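Local coordinates for protein 5-oxopent-3-ene-1,2,5-tricarboxylate decarboxylase (Exiguobacterium antarcticum B7, PDB 6IYM) that belongs to the fumarylacetoacetate hydrolase family, pairs with a second copy of itself and holds a magnesium ion among acidic side chains, at residues A[136-141]-A[224-229]; A[98-103]-A[167-172]. All coordinates share one frame; numbering follows the deposited sequence.

Contact 1 (A[136-141]-A[224-229]); sequences RDLTPE and EVSRGM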
ATOM      1  N   ARG A 136      -2.267 -15.953  -7.301  1.00 49.06           N
ATOM      2  CA  ARG A 136      -2.834 -15.019  -8.293  1.00 51.25           C
ATOM      3  C   ARG A 136      -3.963 -15.744  -9.013  1.00 49.77           C
ATOM      4  O   ARG A 136      -3.899 -16.964  -9.038  1.00 54.38           O
ATOM      5  CB  ARG A 136      -1.706 -14.612  -9.234  1.00 51.25           C
ATOM      6  CG  ARG A 136      -2.025 -13.406 -10.090  1.00 57.22           C
ATOM      7  CD  ARG A 136      -0.886 -13.205 -11.060  1.00 57.42           C
ATOM      8  NE  ARG A 136      -1.333 -13.354 -12.428  1.00 57.21           N
ATOM      9  CZ  ARG A 136      -0.713 -12.850 -13.479  1.00 49.47           C
ATOM     10  NH1 ARG A 136       0.406 -12.169 -13.331  1.00 48.36           N
ATOM     11  NH2 ARG A 136      -1.226 -13.012 -14.679  1.00 54.61           N
ATOM     12  N   ASP A 137      -4.939 -15.020  -9.553  1.00 48.09           N
ATOM     13  CA  ASP A 137      -6.003 -15.608 -10.412  1.00 58.58           C
ATOM     14  C   ASP A 137      -6.643 -16.770  -9.649  1.00 60.64           C
ATOM     15  O   ASP A 137      -6.683 -17.895 -10.163  1.00 57.52           O
ATOM     16  CB  ASP A 137      -5.415 -16.021 -11.760  1.00 53.70           C
ATOM     17  CG  ASP A 137      -4.680 -14.868 -12.412  1.00 51.93           C
ATOM     18  OD1 ASP A 137      -5.271 -13.794 -12.497  1.00 47.95           O
ATOM     19  OD2 ASP A 137      -3.496 -15.042 -12.754  1.00 53.16           O
ATOM     20  N   LEU A 138      -7.082 -16.477  -8.430  1.00 54.20           N
ATOM     21  CA  LEU A 138      -7.814 -17.414  -7.552  1.00 51.26           C
ATOM     22  C   LEU A 138      -9.145 -17.809  -8.206  1.00 48.46           C
ATOM     23  O   LEU A 138      -9.747 -17.018  -8.965  1.00 44.92           O
ATOM     24  CB  LEU A 138      -7.963 -16.760  -6.168  1.00 51.70           C
ATOM     25  CG  LEU A 138      -6.794 -17.022  -5.205  1.00 52.18           C
ATOM     26  CD1 LEU A 138      -5.454 -16.777  -5.869  1.00 54.48           C
ATOM     27  CD2 LEU A 138      -6.893 -16.201  -3.915  1.00 47.27           C
ATOM     28  N   THR A 139      -9.562 -19.047  -7.967  1.00 53.49           N
ATOM     29  CA  THR A 139     -10.840 -19.619  -8.467  1.00 57.23           C
ATOM     30  C   THR A 139     -11.779 -19.835  -7.289  1.00 53.55           C
ATOM     31  O   THR A 139     -11.326 -19.935  -6.153  1.00 53.83           O
ATOM     32  CB  THR A 139     -10.612 -20.962  -9.173  1.00 59.42           C
ATOM     33  OG1 THR A 139     -10.208 -21.932  -8.201  1.00 56.18           O
ATOM     34  CG2 THR A 139      -9.562 -20.879 -10.262  1.00 67.57           C
ATOM     35  N   PRO A 140     -13.099 -19.968  -7.542  1.00 61.58           N
ATOM     36  CA  PRO A 140     -14.038 -20.446  -6.532  1.00 60.12           C
ATOM     37  C   PRO A 140     -13.556 -21.696  -5.779  1.00 61.33           C
ATOM     38  O   PRO A 140     -13.830 -21.801  -4.598  1.00 57.83           O
ATOM     39  CB  PRO A 140     -15.285 -20.757  -7.373  1.00 66.05           C
ATOM     40  CG  PRO A 140     -15.240 -19.755  -8.497  1.00 64.17           C
ATOM     41  CD  PRO A 140     -13.766 -19.607  -8.806  1.00 65.72           C
ATOM     42  N   GLU A 141     -12.800 -22.566  -6.456  1.00 59.39           N
ATOM     43  CA  GLU A 141     -12.370 -23.899  -5.945  1.00 62.12           C
ATOM     44  C   GLU A 141     -11.136 -23.777  -5.028  1.00 56.54           C
ATOM     45  O   GLU A 141     -11.002 -24.625  -4.122  1.00 59.99           O
ATOM     46  CB  GLU A 141     -12.105 -24.835  -7.140  1.00 69.58           C
ATOM     47  CG  GLU A 141     -12.090 -26.325  -6.793  1.00 77.57           C
ATOM     48  CD  GLU A 141     -10.871 -26.831  -6.029  1.00 82.55           C
ATOM     49  OE1 GLU A 141      -9.780 -26.262  -6.218  1.00 87.41           O
ATOM     50  OE2 GLU A 141     -11.012 -27.795  -5.235  1.00 92.32           O
ATOM     51  N   GLU A 224     -11.935 -11.840  -7.601  1.00 49.46           N
ATOM     52  CA  GLU A 224     -11.894 -10.573  -8.379  1.00 49.70           C
ATOM     53  C   GLU A 224     -10.597  -9.797  -8.098  1.00 51.64           C
ATOM     54  O   GLU A 224     -10.013  -9.239  -9.035  1.00 49.16           O
ATOM     55  CB  GLU A 224     -13.105  -9.716  -8.022  1.00 59.09           C
ATOM     56  CG  GLU A 224     -14.400 -10.235  -8.596  1.00 68.17           C
ATOM     57  CD  GLU A 224     -14.523  -9.971 -10.082  1.00 80.57           C
ATOM     58  OE1 GLU A 224     -14.598  -8.775 -10.457  1.00 91.36           O
ATOM     59  OE2 GLU A 224     -14.502 -10.956 -10.860  1.00 81.02           O
ATOM     60  N   VAL A 225     -10.176  -9.738  -6.839  1.00 47.30           N
ATOM     61  CA  VAL A 225      -9.019  -8.921  -6.377  1.00 52.10           C
ATOM     62  C   VAL A 225      -7.747  -9.466  -7.018  1.00 46.08           C
ATOM     63  O   VAL A 225      -6.914  -8.661  -7.415  1.00 47.66           O
ATOM     64  CB  VAL A 225      -8.939  -8.899  -4.839  1.00 54.05           C
ATOM     65  CG1 VAL A 225      -7.658  -8.281  -4.324  1.00 61.39           C
ATOM     66  CG2 VAL A 225     -10.124  -8.143  -4.267  1.00 61.18           C
ATOM     67  N   SER A 226      -7.630 -10.784  -7.118  1.00 47.84           N
ATOM     68  CA  SER A 226      -6.380 -11.485  -7.491  1.00 50.24           C
ATOM     69  C   SER A 226      -6.234 -11.609  -9.008  1.00 49.05           C
ATOM     70  O   SER A 226      -5.272 -12.237  -9.433  1.00 48.42           O
ATOM     71  CB  SER A 226      -6.339 -12.842  -6.884  1.00 48.09           C
ATOM     72  OG  SER A 226      -7.339 -13.677  -7.449  1.00 53.97           O
ATOM     73  N   ARG A 227      -7.179 -11.088  -9.787  1.00 57.36           N
ATOM     74  CA  ARG A 227      -7.156 -11.186 -11.267  1.00 58.06           C
ATOM     75  C   ARG A 227      -6.019 -10.315 -11.832  1.00 51.00           C
ATOM     76  O   ARG A 227      -6.174  -9.066 -11.876  1.00 48.35           O
ATOM     77  CB  ARG A 227      -8.509 -10.777 -11.854  1.00 64.49           C
ATOM     78  CG  ARG A 227      -9.295 -11.920 -12.471  1.00 69.15           C
ATOM     79  CD  ARG A 227     -10.322 -11.359 -13.429  1.00 75.60           C
ATOM     80  NE  ARG A 227     -11.663 -11.797 -13.087  1.00 86.86           N
ATOM     81  CZ  ARG A 227     -12.775 -11.302 -13.620  1.00 94.90           C
ATOM     82  NH1 ARG A 227     -12.709 -10.334 -14.525  1.00 89.26           N
ATOM     83  NH2 ARG A 227     -13.950 -11.785 -13.246  1.00 94.43           N
ATOM     84  N   GLY A 228      -4.932 -10.955 -12.276  1.00 44.72           N
ATOM     85  CA  GLY A 228      -3.715 -10.275 -12.772  1.00 46.55           C
ATOM     86  C   GLY A 228      -2.927  -9.596 -11.656  1.00 44.36           C
ATOM     87  O   GLY A 228      -1.930  -8.918 -11.972  1.00 45.32           O
ATOM     88  N   MET A 229      -3.342  -9.745 -10.394  1.00 48.31           N
ATOM     89  CA  MET A 229      -2.628  -9.143  -9.224  1.00 45.66           C
ATOM     90  C   MET A 229      -2.337 -10.217  -8.174  1.00 45.25           C
ATOM     91  O   MET A 229      -3.306 -10.780  -7.611  1.00 46.12           O
ATOM     92  CB  MET A 229      -3.424  -8.020  -8.564  1.00 44.68           C
ATOM     93  CG  MET A 229      -2.516  -7.158  -7.693  1.00 48.51           C
ATOM     94  SD  MET A 229      -3.402  -5.892  -6.763  1.00 47.57           S
ATOM     95  CE  MET A 229      -4.332  -6.906  -5.626  1.00 43.07           C
TER

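Contact 2 (A[98-103]-A[167-172]); sequences TKAPSS and QFFRGK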
ATOM      1  N   THR A  98      -6.670   1.571  -0.731  1.00 38.10           N
ATOM      2  CA  THR A  98      -5.787   1.048   0.338  1.00 39.79           C
ATOM      3  C   THR A  98      -5.711   2.007   1.522  1.00 39.54           C
ATOM      4  O   THR A  98      -6.103   3.203   1.410  1.00 38.44           O
ATOM      5  CB  THR A  98      -4.403   0.747  -0.241  1.00 41.62           C
ATOM      6  OG1 THR A  98      -3.750   1.974  -0.576  1.00 43.75           O
ATOM      7  CG2 THR A  98      -4.492  -0.157  -1.443  1.00 43.93           C
ATOM      8  N   LYS A  99      -5.180   1.478   2.613  1.00 40.98           N
ATOM      9  CA  LYS A  99      -4.830   2.231   3.841  1.00 41.40           C
ATOM     10  C   LYS A  99      -3.361   1.962   4.151  1.00 40.01           C
ATOM     11  O   LYS A  99      -3.024   0.786   4.230  1.00 34.50           O
ATOM     12  CB  LYS A  99      -5.690   1.760   5.010  1.00 42.27           C
ATOM     13  CG  LYS A  99      -7.158   2.150   4.899  1.00 38.27           C
ATOM     14  CD  LYS A  99      -7.997   1.422   5.903  1.00 36.69           C
ATOM     15  CE  LYS A  99      -8.058   2.144   7.237  1.00 37.14           C
ATOM     16  NZ  LYS A  99      -8.884   3.379   7.144  1.00 35.74           N
ATOM     17  N   ALA A 100      -2.541   3.012   4.273  1.00 42.01           N
ATOM     18  CA  ALA A 100      -1.112   2.909   4.657  1.00 40.61           C
ATOM     19  C   ALA A 100      -1.025   2.110   5.947  1.00 42.52           C
ATOM     20  O   ALA A 100      -1.887   2.275   6.810  1.00 41.72           O
ATOM     21  CB  ALA A 100      -0.485   4.261   4.818  1.00 38.98           C
ATOM     22  N   PRO A 101      -0.030   1.193   6.068  1.00 40.07           N
ATOM     23  CA  PRO A 101       0.219   0.441   7.299  1.00 39.12           C
ATOM     24  C   PRO A 101       0.548   1.334   8.512  1.00 37.01           C
ATOM     25  O   PRO A 101       0.252   0.971   9.594  1.00 38.30           O
ATOM     26  CB  PRO A 101       1.468  -0.390   6.973  1.00 42.54           C
ATOM     27  CG  PRO A 101       1.486  -0.501   5.484  1.00 42.53           C
ATOM     28  CD  PRO A 101       0.899   0.807   4.995  1.00 41.71           C
ATOM     29  N   SER A 102       1.119   2.509   8.273  1.00 37.53           N
ATOM     30  CA  SER A 102       1.365   3.543   9.303  1.00 42.35           C
ATOM     31  C   SER A 102       0.045   3.896  10.036  1.00 43.93           C
ATOM     32  O   SER A 102       0.148   4.467  11.108  1.00 40.23           O
ATOM     33  CB  SER A 102       1.993   4.749   8.670  1.00 36.96           C
ATOM     34  OG  SER A 102       1.131   5.311   7.670  1.00 38.83           O
ATOM     35  N   SER A 103      -1.148   3.597   9.483  1.00 43.79           N
ATOM     36  CA  SER A 103      -2.465   3.967  10.099  1.00 38.41           C
ATOM     37  C   SER A 103      -2.951   2.919  11.100  1.00 38.16           C
ATOM     38  O   SER A 103      -3.876   3.250  11.885  1.00 41.49           O
ATOM     39  CB  SER A 103      -3.525   4.259   9.076  1.00 39.52           C
ATOM     40  OG  SER A 103      -3.978   3.076   8.436  1.00 40.78           O
ATOM     41  N   GLN A 167      -9.342  10.682  -4.539  1.00 48.08           N
ATOM     42  CA  GLN A 167      -9.078   9.253  -4.255  1.00 46.88           C
ATOM     43  C   GLN A 167      -9.113   9.064  -2.745  1.00 42.59           C
ATOM     44  O   GLN A 167      -8.736   9.997  -2.054  1.00 45.44           O
ATOM     45  CB  GLN A 167      -7.734   8.850  -4.844  1.00 45.75           C
ATOM     46  CG  GLN A 167      -7.708   9.023  -6.343  1.00 42.78           C
ATOM     47  CD  GLN A 167      -8.326   7.846  -7.032  1.00 45.37           C
ATOM     48  OE1 GLN A 167      -7.980   6.692  -6.751  1.00 50.17           O
ATOM     49  NE2 GLN A 167      -9.227   8.142  -7.955  1.00 49.59           N
ATOM     50  N   PHE A 168      -9.575   7.906  -2.262  1.00 42.93           N
ATOM     51  CA  PHE A 168      -9.910   7.711  -0.825  1.00 41.81           C
ATOM     52  C   PHE A 168      -8.644   7.596   0.038  1.00 43.42           C
ATOM     53  O   PHE A 168      -8.751   7.847   1.248  1.00 46.25           O
ATOM     54  CB  PHE A 168     -10.867   6.526  -0.668  1.00 43.32           C
ATOM     55  CG  PHE A 168     -12.215   6.719  -1.311  1.00 39.66           C
ATOM     56  CD1 PHE A 168     -12.654   7.970  -1.710  1.00 43.84           C
ATOM     57  CD2 PHE A 168     -13.054   5.640  -1.487  1.00 44.31           C
ATOM     58  CE1 PHE A 168     -13.892   8.132  -2.311  1.00 49.79           C
ATOM     59  CE2 PHE A 168     -14.299   5.799  -2.072  1.00 48.20           C
ATOM     60  CZ  PHE A 168     -14.717   7.047  -2.481  1.00 53.85           C
ATOM     61  N   PHE A 169      -7.487   7.299  -0.564  1.00 40.42           N
ATOM     62  CA  PHE A 169      -6.221   6.898   0.103  1.00 40.79           C
ATOM     63  C   PHE A 169      -5.898   7.780   1.310  1.00 37.85           C
ATOM     64  O   PHE A 169      -5.764   7.255   2.415  1.00 36.35           O
ATOM     65  CB  PHE A 169      -5.021   7.003  -0.842  1.00 44.31           C
ATOM     66  CG  PHE A 169      -3.708   6.772  -0.140  1.00 40.88           C
ATOM     67  CD1 PHE A 169      -3.445   5.569   0.481  1.00 38.67           C
ATOM     68  CD2 PHE A 169      -2.750   7.763  -0.080  1.00 43.35           C
ATOM     69  CE1 PHE A 169      -2.239   5.364   1.131  1.00 40.62           C
ATOM     70  CE2 PHE A 169      -1.544   7.551   0.561  1.00 40.81           C
ATOM     71  CZ  PHE A 169      -1.294   6.362   1.172  1.00 40.89           C
ATOM     72  N   ARG A 170      -5.731   9.080   1.094  1.00 38.51           N
ATOM     73  CA  ARG A 170      -5.271  10.021   2.142  1.00 45.22           C
ATOM     74  C   ARG A 170      -6.295  10.057   3.287  1.00 40.65           C
ATOM     75  O   ARG A 170      -5.875   9.897   4.421  1.00 43.56           O
ATOM     76  CB  ARG A 170      -5.019  11.432   1.598  1.00 44.58           C
ATOM     77  CG  ARG A 170      -4.527  12.383   2.680  1.00 47.93           C
ATOM     78  CD  ARG A 170      -3.705  13.574   2.202  1.00 49.70           C
ATOM     79  NE  ARG A 170      -3.732  14.593   3.244  1.00 41.90           N
ATOM     80  CZ  ARG A 170      -3.030  14.547   4.359  1.00 43.88           C
ATOM     81  NH1 ARG A 170      -2.201  13.546   4.613  1.00 45.69           N
ATOM     82  NH2 ARG A 170      -3.161  15.514   5.242  1.00 49.36           N
ATOM     83  N   GLY A 171      -7.572  10.280   2.992  1.00 41.28           N
ATOM     84  CA  GLY A 171      -8.626  10.414   4.019  1.00 40.31           C
ATOM     85  C   GLY A 171      -8.834   9.132   4.815  1.00 41.73           C
ATOM     86  O   GLY A 171      -9.515   9.216   5.852  1.00 41.52           O
ATOM     87  N   LYS A 172      -8.245   7.998   4.389  1.00 38.14           N
ATOM     88  CA  LYS A 172      -8.352   6.688   5.095  1.00 39.35           C
ATOM     89  C   LYS A 172      -7.027   6.299   5.757  1.00 38.32           C
ATOM     90  O   LYS A 172      -6.988   5.241   6.399  1.00 37.65           O
ATOM     91  CB  LYS A 172      -8.853   5.619   4.121  1.00 39.29           C
ATOM     92  CG  LYS A 172     -10.306   5.839   3.724  1.00 42.84           C
ATOM     93  CD  LYS A 172     -10.940   4.799   2.861  1.00 42.55           C
ATOM     94  CE  LYS A 172     -12.428   5.051   2.658  1.00 43.25           C
ATOM     95  NZ  LYS A 172     -13.287   4.336   3.639  1.00 45.15           N
TER

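Contact 1 (A[136-141]-A[224-229])
The guanidinium of R136 lies with one face over CA of G228, 3.8 Å from its plane and displaced toward the rim, while the carboxylate of D137 sits at its edge, in plane. NE of R136 donates to OD2 of D137 at 2.8 Å, a salt bridge between neighbours that helps to set how the two flat groups are turned. With chi1 at -166°, CG of R136 swings away from its own N and rests against O of S226. The other carboxylate oxygen, OD1 of D137, takes the N-H of G228 on its syn side at 2.9 Å, nearly straight, so one carboxylate joins the arginine to the opposing turn. Two more bonds run through S226. O of S226 accepts the N-H of D137 at 2.8 Å, the donor standing 50° above the carbonyl plane, and OG of S226 that of L138 at 3.0 Å. That hydroxyl also bonds O of L222, one turn back in helix 218-225, and CB of L138 lies 3.4 Å from OG of S226. NH1 of R136 forms a salt bridge with E112 of the second subunit, whose H114 packs on the same side chain. The arrangement is a loop clasping the C-terminal end of a helix, where the chain leaves helix 218-225 at the dimer interface of this fumarylacetoacetate hydrolase domain.

Contact 2 (A[98-103]-A[167-172])
NZ of K99 is gripped by three oxygens: O of K172 across the contact at 2.8 Å, OD1 of D155 in a salt bridge, and O of F177. This lysine, on strand 96-99 of the fumarylacetoacetate hydrolase fold, stands beside the magnesium site formed by E124, E126 and D155. Bends at chi3 (87°) and chi4 (72°) curl its chain around the K172 carbonyl, so that CG and CE of K99 each lie 3.4 Å from O of K172, while NZ meets it in the carbonyl plane, on a lone pair. Meanwhile K172 sends its own amine to OD2 of D155 and to T157, its side chain coming within about 4 Å of the magnesium ion. NZ of K99 and NZ of K172 are 5.7 Å apart, and the metal-binding carboxylate of D155, bonded to both, probably offsets their like charges. One step back on the strand, O of T98 comes to the edge of the F169 ring, near its plane, 3.7 Å from CD1 of F169. OG1 of T98, bonded to N71 and to T98 of the second subunit, is also near CD1. CB of A100 adds an apolar touch at CE1. Beyond the strand, O of A100 accepts both N and OG of S103, the hydroxyl OG of S103 at 2.8 Å.

From the N terminus, the chain reaches 98-103 first, at the end of strand 96-99, then passes 136-141, in the loop between strands 121-131 and 147-158. It returns at 167-172 to close contact 2, a loop of 63 intervening residues, and at 224-229 to close contact 1, a loop of 82. The two closures therefore cross instead of nesting. Contact 2 ties a strand end of the large mixed sheet to the loop after helix 159-164, and contact 1 ties a peripheral loop to the end of helix 218-225. Their centres are 23 Å apart and their nearest atoms about 8 Å, without touching, yet the dimer joins them: R170 of one subunit bonds R227 O of the other.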